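Local coordinates for protein type II restriction enzyme ngomi (Neisseria gonorrhoeae, PDB 1FIU) that recognises the double-stranded DNA sequence 5'-GCCGGC-3' and cleaves it after the first G as a magnesium-dependent homotetrameric type II restriction endonuclease, at residues T38-I43 with E222-R227; W188-D193 with I228-L233; H215-T220 with C240-A245. All blocks are in the same frame, centred on the assembly; numbering follows the deposited sequence.

Contact 1: residues T38-I43 with E222-R227; sequences TRSFNI and EPTPSR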
loop_
_atom_site.group_PDB
_atom_site.type_symbol
_atom_site.label_atom_id
_atom_site.label_comp_id
_atom_site.label_asym_id
_atom_site.label_seq_id
_atom_site.Cartn_x
_atom_site.Cartn_y
_atom_site.Cartn_z
ATOM N N THR I 38 -27.339 -21.530 13.149
ATOM C CA THR I 38 -27.397 -22.995 13.198
ATOM C C THR I 38 -26.053 -23.646 12.908
ATOM O O THR I 38 -25.608 -24.535 13.641
ATOM C CB THR I 38 -28.434 -23.556 12.170
ATOM O OG1 THR I 38 -29.739 -23.046 12.476
ATOM C CG2 THR I 38 -28.482 -25.085 12.209
ATOM N N ARG I 39 -25.400 -23.224 11.828
ATOM C CA ARG I 39 -24.134 -23.848 11.497
ATOM C C ARG I 39 -23.044 -23.518 12.527
ATOM O O ARG I 39 -22.260 -24.397 12.884
ATOM C CB ARG I 39 -23.716 -23.472 10.067
ATOM C CG ARG I 39 -24.669 -24.053 8.990
ATOM C CD ARG I 39 -24.143 -23.817 7.582
ATOM N NE ARG I 39 -24.991 -24.424 6.556
ATOM C CZ ARG I 39 -26.182 -23.955 6.189
ATOM N NH1 ARG I 39 -26.683 -22.863 6.761
ATOM N NH2 ARG I 39 -26.871 -24.578 5.239
ATOM N N SER I 40 -22.989 -22.274 13.006
ATOM C CA SER I 40 -21.986 -21.928 14.022
ATOM C C SER I 40 -22.205 -22.783 15.274
ATOM O O SER I 40 -21.269 -23.376 15.818
ATOM C CB SER I 40 -22.077 -20.445 14.396
ATOM O OG SER I 40 -21.083 -20.081 15.361
ATOM N N PHE I 41 -23.460 -22.833 15.722
ATOM C CA PHE I 41 -23.856 -23.623 16.887
ATOM C C PHE I 41 -23.421 -25.079 16.751
ATOM O O PHE I 41 -22.785 -25.627 17.650
ATOM C CB PHE I 41 -25.389 -23.562 17.037
ATOM C CG PHE I 41 -25.923 -24.380 18.184
ATOM C CD1 PHE I 41 -26.226 -23.773 19.400
ATOM C CD2 PHE I 41 -26.120 -25.756 18.044
ATOM C CE1 PHE I 41 -26.721 -24.526 20.470
ATOM C CE2 PHE I 41 -26.610 -26.520 19.113
ATOM C CZ PHE I 41 -26.911 -25.897 20.322
ATOM N N ASN I 42 -23.766 -25.707 15.627
ATOM C CA ASN I 42 -23.412 -27.108 15.412
ATOM C C ASN I 42 -21.932 -27.384 15.200
ATOM O O ASN I 42 -21.413 -28.411 15.659
ATOM C CB ASN I 42 -24.206 -27.698 14.242
ATOM C CG ASN I 42 -25.678 -27.788 14.547
ATOM O OD1 ASN I 42 -26.058 -28.141 15.662
ATOM N ND2 ASN I 42 -26.516 -27.473 13.567
ATOM N N ILE I 43 -21.248 -26.488 14.493
ATOM C CA ILE I 43 -19.821 -26.680 14.267
ATOM C C ILE I 43 -19.087 -26.580 15.609
ATOM O O ILE I 43 -18.281 -27.439 15.943
ATOM C CB ILE I 43 -19.243 -25.630 13.267
ATOM C CG1 ILE I 43 -19.798 -25.885 11.857
ATOM C CG2 ILE I 43 -17.714 -25.737 13.221
ATOM C CD1 ILE I 43 -19.473 -24.757 10.891
ATOM N N GLU I 222 -12.497 -18.970 16.099
ATOM C CA GLU I 222 -13.787 -18.805 15.397
ATOM C C GLU I 222 -14.172 -20.135 14.731
ATOM O O GLU I 222 -13.390 -20.715 13.965
ATOM C CB GLU I 222 -13.674 -17.680 14.354
ATOM C CG GLU I 222 -14.861 -17.627 13.365
ATOM C CD GLU I 222 -16.197 -17.469 14.074
ATOM O OE1 GLU I 222 -17.191 -18.051 13.583
ATOM O OE2 GLU I 222 -16.266 -16.760 15.108
ATOM N N PRO I 223 -15.406 -20.623 14.963
ATOM C CA PRO I 223 -15.760 -21.903 14.338
ATOM C C PRO I 223 -16.161 -21.906 12.861
ATOM O O PRO I 223 -16.000 -22.923 12.173
ATOM C CB PRO I 223 -16.906 -22.417 15.232
ATOM C CG PRO I 223 -17.582 -21.162 15.647
ATOM C CD PRO I 223 -16.401 -20.228 15.976
ATOM N N THR I 224 -16.665 -20.788 12.358
ATOM C CA THR I 224 -17.129 -20.788 10.974
ATOM C C THR I 224 -16.156 -20.366 9.881
ATOM O O THR I 224 -15.492 -19.341 9.995
ATOM C CB THR I 224 -18.417 -19.931 10.810
ATOM O OG1 THR I 224 -18.139 -18.541 11.043
ATOM C CG2 THR I 224 -19.489 -20.405 11.788
ATOM N N PRO I 225 -16.060 -21.164 8.807
ATOM C CA PRO I 225 -15.161 -20.815 7.705
ATOM C C PRO I 225 -15.474 -19.434 7.135
ATOM O O PRO I 225 -14.561 -18.697 6.743
ATOM C CB PRO I 225 -15.421 -21.929 6.671
ATOM C CG PRO I 225 -15.648 -23.131 7.571
ATOM C CD PRO I 225 -16.550 -22.556 8.662
ATOM N N SER I 226 -16.760 -19.070 7.075
ATOM C CA SER I 226 -17.122 -17.767 6.521
ATOM C C SER I 226 -16.509 -16.626 7.323
ATOM O O SER I 226 -15.937 -15.706 6.739
ATOM C CB SER I 226 -18.655 -17.594 6.443
ATOM O OG SER I 226 -19.242 -17.638 7.722
ATOM N N ARG I 227 -16.609 -16.678 8.648
ATOM C CA ARG I 227 -16.040 -15.604 9.459
ATOM C C ARG I 227 -14.513 -15.651 9.442
ATOM O O ARG I 227 -13.856 -14.606 9.400
ATOM C CB ARG I 227 -16.606 -15.673 10.880
ATOM C CG ARG I 227 -17.930 -14.897 10.985
ATOM C CD ARG I 227 -18.740 -15.242 12.225
ATOM N NE ARG I 227 -19.856 -14.316 12.334
ATOM C CZ ARG I 227 -20.997 -14.569 12.971
ATOM N NH1 ARG I 227 -21.199 -15.735 13.568
ATOM N NH2 ARG I 227 -21.933 -13.641 13.023
HETATM O O HOH W 1 -19.562 -17.968 14.654
#

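Contact 2: residues W188-D193 with I228-L233; sequences WTIRSD and ISSIAL. With nucleotides of chain B; nucleotides of chain D.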
loop_
_atom_site.group_PDB
_atom_site.type_symbol
_atom_site.label_atom_id
_atom_site.label_comp_id
_atom_site.label_asym_id
_atom_site.label_seq_id
_atom_site.Cartn_x
_atom_site.Cartn_y
_atom_site.Cartn_z
ATOM N N TRP I 188 -10.610 -14.629 19.740
ATOM C CA TRP I 188 -11.339 -15.787 20.280
ATOM C C TRP I 188 -12.468 -16.140 19.308
ATOM O O TRP I 188 -12.669 -17.318 18.957
ATOM C CB TRP I 188 -11.869 -15.439 21.676
ATOM C CG TRP I 188 -12.783 -16.483 22.279
ATOM C CD1 TRP I 188 -14.077 -16.300 22.663
ATOM C CD2 TRP I 188 -12.473 -17.863 22.539
ATOM N NE1 TRP I 188 -14.602 -17.485 23.143
ATOM C CE2 TRP I 188 -13.643 -18.458 23.080
ATOM C CE3 TRP I 188 -11.328 -18.650 22.363
ATOM C CZ2 TRP I 188 -13.696 -19.812 23.443
ATOM C CZ3 TRP I 188 -11.378 -19.995 22.721
ATOM C CH2 TRP I 188 -12.566 -20.561 23.258
ATOM N N THR I 189 -13.201 -15.113 18.893
ATOM C CA THR I 189 -14.250 -15.270 17.871
ATOM C C THR I 189 -14.084 -14.105 16.906
ATOM O O THR I 189 -13.372 -13.137 17.193
ATOM C CB THR I 189 -15.677 -15.192 18.444
ATOM O OG1 THR I 189 -15.890 -13.906 19.021
ATOM C CG2 THR I 189 -15.889 -16.292 19.499
ATOM N N ILE I 190 -14.796 -14.165 15.782
ATOM C CA ILE I 190 -14.707 -13.127 14.771
ATOM C C ILE I 190 -16.077 -12.576 14.332
ATOM O O ILE I 190 -17.065 -13.311 14.344
ATOM C CB ILE I 190 -14.030 -13.714 13.481
ATOM C CG1 ILE I 190 -12.537 -13.966 13.730
ATOM C CG2 ILE I 190 -14.307 -12.787 12.258
ATOM C CD1 ILE I 190 -11.856 -14.733 12.574
ATOM N N ARG I 191 -16.125 -11.275 14.038
ATOM C CA ARG I 191 -17.260 -10.659 13.351
ATOM C C ARG I 191 -16.452 -9.998 12.218
ATOM O O ARG I 191 -15.350 -9.445 12.468
ATOM C CB ARG I 191 -18.015 -9.611 14.164
ATOM C CG ARG I 191 -18.899 -10.229 15.260
ATOM C CD ARG I 191 -19.925 -11.186 14.705
ATOM N NE ARG I 191 -20.781 -11.689 15.781
ATOM C CZ ARG I 191 -20.557 -12.783 16.507
ATOM N NH1 ARG I 191 -19.484 -13.553 16.305
ATOM N NH2 ARG I 191 -21.420 -13.106 17.469
ATOM N N SER I 192 -16.963 -10.046 10.987
ATOM C CA SER I 192 -16.200 -9.527 9.859
ATOM C C SER I 192 -15.805 -8.054 9.918
ATOM O O SER I 192 -14.839 -7.655 9.259
ATOM C CB SER I 192 -16.931 -9.831 8.545
ATOM O OG SER I 192 -18.205 -9.230 8.558
ATOM N N ASP I 193 -16.519 -7.236 10.684
ATOM C CA ASP I 193 -16.160 -5.835 10.774
ATOM C C ASP I 193 -14.961 -5.610 11.686
ATOM O O ASP I 193 -13.933 -5.014 11.283
ATOM C CB ASP I 193 -17.349 -4.977 11.262
ATOM C CG ASP I 193 -17.885 -5.407 12.634
ATOM O OD1 ASP I 193 -18.163 -4.521 13.477
ATOM O OD2 ASP I 193 -18.035 -6.621 12.861
ATOM N N ILE I 228 -13.944 -16.848 9.445
ATOM C CA ILE I 228 -12.487 -16.963 9.360
ATOM C C ILE I 228 -12.018 -16.305 8.042
ATOM O O ILE I 228 -10.993 -15.582 8.014
ATOM C CB ILE I 228 -12.049 -18.446 9.333
ATOM C CG1 ILE I 228 -12.377 -19.108 10.672
ATOM C CG2 ILE I 228 -10.545 -18.563 8.968
ATOM C CD1 ILE I 228 -12.341 -20.618 10.588
ATOM N N SER I 229 -12.765 -16.535 6.957
ATOM C CA SER I 229 -12.385 -16.011 5.645
ATOM C C SER I 229 -12.300 -14.489 5.569
ATOM O O SER I 229 -11.577 -13.961 4.712
ATOM C CB SER I 229 -13.341 -16.544 4.546
ATOM O OG SER I 229 -14.567 -15.812 4.526
ATOM N N SER I 230 -13.008 -13.791 6.465
ATOM C CA SER I 230 -12.994 -12.330 6.461
ATOM C C SER I 230 -11.596 -11.771 6.789
ATOM O O SER I 230 -11.329 -10.623 6.509
ATOM C CB SER I 230 -14.044 -11.745 7.422
ATOM O OG SER I 230 -13.748 -12.000 8.780
ATOM N N ILE I 231 -10.739 -12.574 7.409
ATOM C CA ILE I 231 -9.360 -12.120 7.650
ATOM C C ILE I 231 -8.335 -13.015 6.922
ATOM O O ILE I 231 -7.260 -12.542 6.549
ATOM C CB ILE I 231 -9.060 -12.030 9.185
ATOM C CG1 ILE I 231 -7.672 -11.417 9.438
ATOM C CG2 ILE I 231 -9.174 -13.390 9.825
ATOM C CD1 ILE I 231 -7.545 -9.935 9.020
ATOM N N ALA I 232 -8.672 -14.289 6.666
ATOM C CA ALA I 232 -7.733 -15.194 6.010
ATOM C C ALA I 232 -7.595 -15.000 4.499
ATOM O O ALA I 232 -6.500 -15.145 3.935
ATOM C CB ALA I 232 -8.120 -16.654 6.296
ATOM N N LEU I 233 -8.690 -14.673 3.819
ATOM C CA LEU I 233 -8.580 -14.500 2.363
ATOM C C LEU I 233 -7.830 -13.235 1.980
ATOM O O LEU I 233 -7.872 -12.246 2.688
ATOM C CB LEU I 233 -9.977 -14.478 1.715
ATOM C CG LEU I 233 -10.777 -15.776 1.802
ATOM C CD1 LEU I 233 -12.149 -15.498 1.159
ATOM C CD2 LEU I 233 -10.085 -16.932 1.107
ATOM O OP3 DC B 1 -20.300 -2.957 8.112
ATOM P P DC B 1 -20.408 -1.691 8.935
ATOM O OP1 DC B 1 -19.222 -1.439 9.853
ATOM O OP2 DC B 1 -20.792 -0.500 8.118
ATOM O "O5'" DC B 1 -21.660 -1.966 9.936
ATOM C "C5'" DC B 1 -22.977 -1.589 9.547
ATOM C "C4'" DC B 1 -23.881 -1.581 10.751
ATOM O "O4'" DC B 1 -24.141 -2.975 11.068
ATOM C "C3'" DC B 1 -23.244 -0.992 12.010
ATOM O "O3'" DC B 1 -23.621 0.353 12.209
ATOM C "C2'" DC B 1 -23.797 -1.851 13.139
ATOM C "C1'" DC B 1 -24.234 -3.147 12.486
ATOM N N1 DC B 1 -23.279 -4.199 12.872
ATOM C C2 DC B 1 -23.553 -4.977 14.018
ATOM O O2 DC B 1 -24.569 -4.729 14.676
ATOM N N3 DC B 1 -22.698 -5.961 14.371
ATOM C C4 DC B 1 -21.601 -6.191 13.640
ATOM N N4 DC B 1 -20.813 -7.215 14.010
ATOM C C5 DC B 1 -21.272 -5.401 12.496
ATOM C C6 DC B 1 -22.135 -4.422 12.141
ATOM P P DG D 4 -23.808 -13.836 23.203
ATOM O OP1 DG D 4 -24.484 -14.445 24.382
ATOM O OP2 DG D 4 -23.444 -14.682 22.049
ATOM O "O5'" DG D 4 -24.722 -12.652 22.684
ATOM C "C5'" DG D 4 -25.001 -11.558 23.547
ATOM C "C4'" DG D 4 -25.880 -10.553 22.843
ATOM O "O4'" DG D 4 -25.126 -9.889 21.790
ATOM C "C3'" DG D 4 -27.138 -11.130 22.185
ATOM O "O3'" DG D 4 -28.219 -10.238 22.479
ATOM C "C2'" DG D 4 -26.795 -11.131 20.699
ATOM C "C1'" DG D 4 -25.864 -9.929 20.572
ATOM N N9 DG D 4 -24.896 -10.044 19.486
ATOM C C8 DG D 4 -24.099 -11.130 19.210
ATOM N N7 DG D 4 -23.300 -10.933 18.195
ATOM C C5 DG D 4 -23.594 -9.645 17.773
ATOM C C6 DG D 4 -23.055 -8.888 16.704
ATOM O O6 DG D 4 -22.165 -9.213 15.913
ATOM N N1 DG D 4 -23.653 -7.632 16.606
ATOM C C2 DG D 4 -24.618 -7.156 17.441
ATOM N N2 DG D 4 -25.041 -5.893 17.203
ATOM N N3 DG D 4 -25.133 -7.863 18.452
ATOM C C4 DG D 4 -24.583 -9.087 18.552
ATOM P P DC D 2 -11.152 -11.048 21.155
ATOM O OP1 DC D 2 -10.542 -12.378 21.285
ATOM O OP2 DC D 2 -11.095 -10.325 19.852
ATOM O "O5'" DC D 2 -12.696 -11.158 21.522
ATOM C "C5'" DC D 2 -13.075 -11.745 22.755
ATOM C "C4'" DC D 2 -14.578 -11.715 22.923
ATOM O "O4'" DC D 2 -15.053 -10.356 22.998
ATOM C "C3'" DC D 2 -15.395 -12.422 21.835
ATOM O "O3'" DC D 2 -16.242 -13.369 22.539
ATOM C "C2'" DC D 2 -16.056 -11.275 21.073
ATOM C "C1'" DC D 2 -16.131 -10.145 22.087
ATOM N N1 DC D 2 -15.968 -8.799 21.514
ATOM C C2 DC D 2 -17.035 -7.880 21.587
ATOM O O2 DC D 2 -18.083 -8.212 22.222
ATOM N N3 DC D 2 -16.907 -6.659 20.986
ATOM C C4 DC D 2 -15.754 -6.334 20.354
ATOM N N4 DC D 2 -15.671 -5.121 19.750
ATOM C C5 DC D 2 -14.645 -7.225 20.314
ATOM C C6 DC D 2 -14.789 -8.445 20.896
#

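Contact 3: residues H215-T220 with C240-A245; sequences HIVVVT and CVYHFA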
loop_
_atom_site.group_PDB
_atom_site.type_symbol
_atom_site.label_atom_id
_atom_site.label_comp_id
_atom_site.label_asym_id
_atom_site.label_seq_id
_atom_site.Cartn_x
_atom_site.Cartn_y
_atom_site.Cartn_z
ATOM N N HIS I 215 7.171 -11.750 11.379
ATOM C CA HIS I 215 6.070 -12.636 11.007
ATOM C C HIS I 215 4.813 -11.835 11.441
ATOM O O HIS I 215 4.820 -11.160 12.471
ATOM C CB HIS I 215 6.108 -13.918 11.840
ATOM C CG HIS I 215 7.131 -14.900 11.381
ATOM N ND1 HIS I 215 8.419 -14.949 11.880
ATOM C CD2 HIS I 215 7.045 -15.891 10.462
ATOM C CE1 HIS I 215 9.077 -15.933 11.293
ATOM N NE2 HIS I 215 8.265 -16.520 10.428
ATOM N N ILE I 216 3.732 -11.907 10.665
ATOM C CA ILE I 216 2.470 -11.235 11.003
ATOM C C ILE I 216 1.414 -12.329 10.826
ATOM O O ILE I 216 1.091 -12.718 9.686
ATOM C CB ILE I 216 2.166 -10.040 10.055
ATOM C CG1 ILE I 216 3.284 -8.977 10.163
ATOM C CG2 ILE I 216 0.837 -9.373 10.458
ATOM C CD1 ILE I 216 3.133 -7.830 9.201
ATOM N N VAL I 217 0.890 -12.830 11.942
ATOM C CA VAL I 217 -0.089 -13.928 11.866
ATOM C C VAL I 217 -1.277 -13.679 12.777
ATOM O O VAL I 217 -1.242 -12.809 13.643
ATOM C CB VAL I 217 0.568 -15.263 12.270
ATOM C CG1 VAL I 217 1.749 -15.573 11.339
ATOM C CG2 VAL I 217 1.033 -15.188 13.764
ATOM N N VAL I 218 -2.340 -14.444 12.562
ATOM C CA VAL I 218 -3.539 -14.330 13.383
ATOM C C VAL I 218 -3.897 -15.729 13.857
ATOM O O VAL I 218 -3.816 -16.672 13.081
ATOM C CB VAL I 218 -4.741 -13.797 12.571
ATOM C CG1 VAL I 218 -5.972 -13.763 13.454
ATOM C CG2 VAL I 218 -4.432 -12.408 12.016
ATOM N N VAL I 219 -4.257 -15.864 15.134
ATOM C CA VAL I 219 -4.685 -17.174 15.672
ATOM C C VAL I 219 -6.133 -16.963 16.112
ATOM O O VAL I 219 -6.447 -15.975 16.759
ATOM C CB VAL I 219 -3.843 -17.597 16.904
ATOM C CG1 VAL I 219 -4.423 -18.917 17.508
ATOM C CG2 VAL I 219 -2.379 -17.803 16.482
ATOM N N THR I 220 -7.019 -17.895 15.770
ATOM C CA THR I 220 -8.421 -17.707 16.117
ATOM C C THR I 220 -9.126 -18.994 16.533
ATOM O O THR I 220 -8.714 -20.092 16.149
ATOM C CB THR I 220 -9.179 -17.072 14.893
ATOM O OG1 THR I 220 -10.499 -16.679 15.289
ATOM C CG2 THR I 220 -9.265 -18.069 13.726
ATOM N N CYS I 240 -0.474 -15.497 7.375
ATOM C CA CYS I 240 -1.290 -16.709 7.424
ATOM C C CYS I 240 -2.142 -16.678 8.696
ATOM O O CYS I 240 -1.798 -15.993 9.660
ATOM C CB CYS I 240 -0.379 -17.939 7.454
ATOM S SG CYS I 240 -1.277 -19.525 7.111
ATOM N N VAL I 241 -3.258 -17.410 8.691
ATOM C CA VAL I 241 -4.132 -17.500 9.860
ATOM C C VAL I 241 -4.027 -18.921 10.402
ATOM O O VAL I 241 -3.873 -19.881 9.640
ATOM C CB VAL I 241 -5.599 -17.164 9.470
ATOM C CG1 VAL I 241 -6.564 -17.419 10.636
ATOM C CG2 VAL I 241 -5.688 -15.700 9.082
ATOM N N TYR I 242 -4.095 -19.062 11.719
ATOM C CA TYR I 242 -3.977 -20.373 12.351
ATOM C C TYR I 242 -5.203 -20.631 13.218
ATOM O O TYR I 242 -5.561 -19.792 14.028
ATOM C CB TYR I 242 -2.711 -20.415 13.215
ATOM C CG TYR I 242 -1.464 -20.239 12.371
ATOM C CD1 TYR I 242 -1.092 -18.977 11.895
ATOM C CD2 TYR I 242 -0.687 -21.345 12.013
ATOM C CE1 TYR I 242 0.044 -18.817 11.062
ATOM C CE2 TYR I 242 0.448 -21.196 11.185
ATOM C CZ TYR I 242 0.801 -19.925 10.714
ATOM O OH TYR I 242 1.897 -19.799 9.886
ATOM N N HIS I 243 -5.843 -21.790 13.019
ATOM C CA HIS I 243 -7.053 -22.141 13.751
ATOM C C HIS I 243 -6.706 -22.963 14.993
ATOM O O HIS I 243 -5.853 -23.864 14.935
ATOM C CB HIS I 243 -8.005 -22.952 12.837
ATOM C CG HIS I 243 -9.403 -23.065 13.377
ATOM N ND1 HIS I 243 -9.836 -24.143 14.119
ATOM C CD2 HIS I 243 -10.434 -22.187 13.351
ATOM C CE1 HIS I 243 -11.077 -23.922 14.533
ATOM N NE2 HIS I 243 -11.464 -22.741 14.080
ATOM N N PHE I 244 -7.394 -22.673 16.096
ATOM C CA PHE I 244 -7.126 -23.361 17.352
ATOM C C PHE I 244 -7.426 -24.857 17.351
ATOM O O PHE I 244 -6.915 -25.592 18.201
ATOM C CB PHE I 244 -7.872 -22.676 18.518
ATOM C CG PHE I 244 -9.228 -23.271 18.831
ATOM C CD1 PHE I 244 -9.487 -23.790 20.099
ATOM C CD2 PHE I 244 -10.260 -23.273 17.878
ATOM C CE1 PHE I 244 -10.753 -24.290 20.423
ATOM C CE2 PHE I 244 -11.532 -23.776 18.204
ATOM C CZ PHE I 244 -11.769 -24.279 19.473
ATOM N N ALA I 245 -8.221 -25.314 16.384
ATOM C CA ALA I 245 -8.574 -26.737 16.322
ATOM C C ALA I 245 -8.938 -27.092 14.891
ATOM O O ALA I 245 -10.058 -27.505 14.584
ATOM C CB ALA I 245 -9.757 -27.008 17.266
#

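Contact 1: residues T38-I43 with E222-R227
Ser40 and Ile43, one turn apart on helix 38-50, meet the N-capped start of helix 225-232, where Pro223 and Thr224 lead into the first turn. Thr224 turns its two branches to different tasks. Its methyl faces the first helix, with Thr224 CG2 3.7 Å from Ser40 CB, while OG1, placed between the backbone N and the carbonyl carbon (chi1 67°), takes the N-cap role and receives a weak bond from Arg227 N. Ile43 crosses Pro223 at a slant; its branch methyl, anti to the backbone N, does the touching, and Ile43 CG2 lies 4.0 Å from Pro223 CB. The same CG2 covers Pro223 O, a buried carbonyl oxygen with no polar partner in the model. Leu249 and Leu253 of helix 246-256 also pack on Ile43.

No direct hydrogen bond spans the two segments, but a water does, joining Ser40 OG, Glu222 OE1 and Arg227 NH1. Ser40 OG is also bonded to Asp34 N, and Asp34 forms a salt bridge with Arg227. Glu222 OE1 is gripped on its anti side from opposite faces of the carboxylate plane, by Thr224 OG1 at 2.8 Å and by Thr224 N at 3.0 Å.

Contact 2: residues W188-D193 with I228-L233
Ile190 points its side chain at helix 225-232, and its two branches divide the work. CG1 stands anti to the carbonyl carbon (chi1 -71°) and the chain runs on extended, which carries Ile190 CD1 to 4.0 Å from Ile228 CA and 4.1 Å from Ile231 CG2; the two isoleucine side chains cross at about a right angle. On the other branch, Ile190 CG2 rests 3.6 Å from Ser230 OG. That hydroxyl is turned back along its own helix to Arg227 O, and its contact with Ile190 is packing. Farther along, the backbones close in and Ser192 CB abuts Ser230 CB at 3.6 Å, while Ser192 OG is bonded to a DNA phosphate. No hydrogen bond links the two segments.

The next residue after Ile190 faces the opposite way. The CB of Arg191 points away from helix 225-232, and the chain bends at chi2 (-59°), which brings its guanidinium edge-on to DG4 of chain D. Arg191 NE donates to O6 of DG4 at 2.8 Å, rather bent at 136°, and NH2 donates to N7 of the same guanine. NH1 folds back to Ile190 O, which lies in the guanidinium plane, although NH1 itself stands above the plane of that carbonyl; this third bond probably helps to fix the rotation of the group. Asp193 OD2 accepts from N4 of DC1 of chain B at 3.1 Å, and its OD1 serves a second cytosine. At the other end, Trp188 N donates almost straight to OP1 of DC2 of chain D. The whole is a DNA-recognition loop that reads the major-groove edges of the bases and holds the phosphates, following the strand that carries the magnesium-site residue Cys186, in a restriction endonuclease of the PDDEXK clan.

Contact 3: residues H215-T220 with C240-A245
The Tyr242 ring has Val218 O at its edge, near the ring plane. Separately, Tyr242 CE1 packs obliquely against Val217 CG1 at 3.7 Å. The torsion that sets CG beside the backbone N (chi1 -63°) lays the ring back along the strand toward Val217, and its hydroxyl is bonded to Asp283. The His243 ring has Thr220 O over one face, displaced toward the rim, while NE2 is bonded to Glu222 O. On the Phe244 ring one face is covered by Ala245 CB, 3.7 Å above its centre; Phe12 and Leu16 of helix 4-18 also touch this side chain.

The backbones run in the same direction, their axes 4.7 Å apart at an angle of 25°. Tyr242 N donates to Val218 O at 2.8 Å and Thr220 N to Tyr242 O at 3.0 Å. Phe244 N continues the pattern to Thr220 O at 2.9 Å, whereas Val218 N reaches Cys240 O only weakly. Val218 thus bonds to Cys240 and Tyr242, and Thr220 to Tyr242 and Phe244, the alternate-residue pattern of parallel strands. On the sheet face carrying Val217, Val219 and Tyr242, Val219 CG2 approaches Tyr242 CB. The other face carries Val218, Thr220, Val241 and His243; there Val218 CB meets Val241 CG2 at 4.1 Å, and Thr220 CG2 lies beside Val241 CG1. With helix 225-232 connecting the strands, this is the parallel beta-alpha-beta crossover in the central mixed sheet of a PDDEXK nuclease.

In the fold
All three contacts are buried and all involve one beta-alpha-beta unit. Contact 3 pairs its two strands, its centre about 6 Å from the centre of the chain, by backbone hydrogen bonds; contacts 1 and 2 use successive parts of the connecting helix 225-232 and have no direct hydrogen bond between their segments. The centre of contact 1 lies farthest out, about 21 Å from the centre of the chain. It combines apolar packing with a water bridge, whereas contact 2 packs on the helix while its loop reads DNA. Glu222, just before the connecting helix, reaches both neighbouring contacts, its OE2 probably bonded to Ile190 N. Ile228 CD1 and Ala232 CA also pack on strand 240-243, joining contacts 2 and 3.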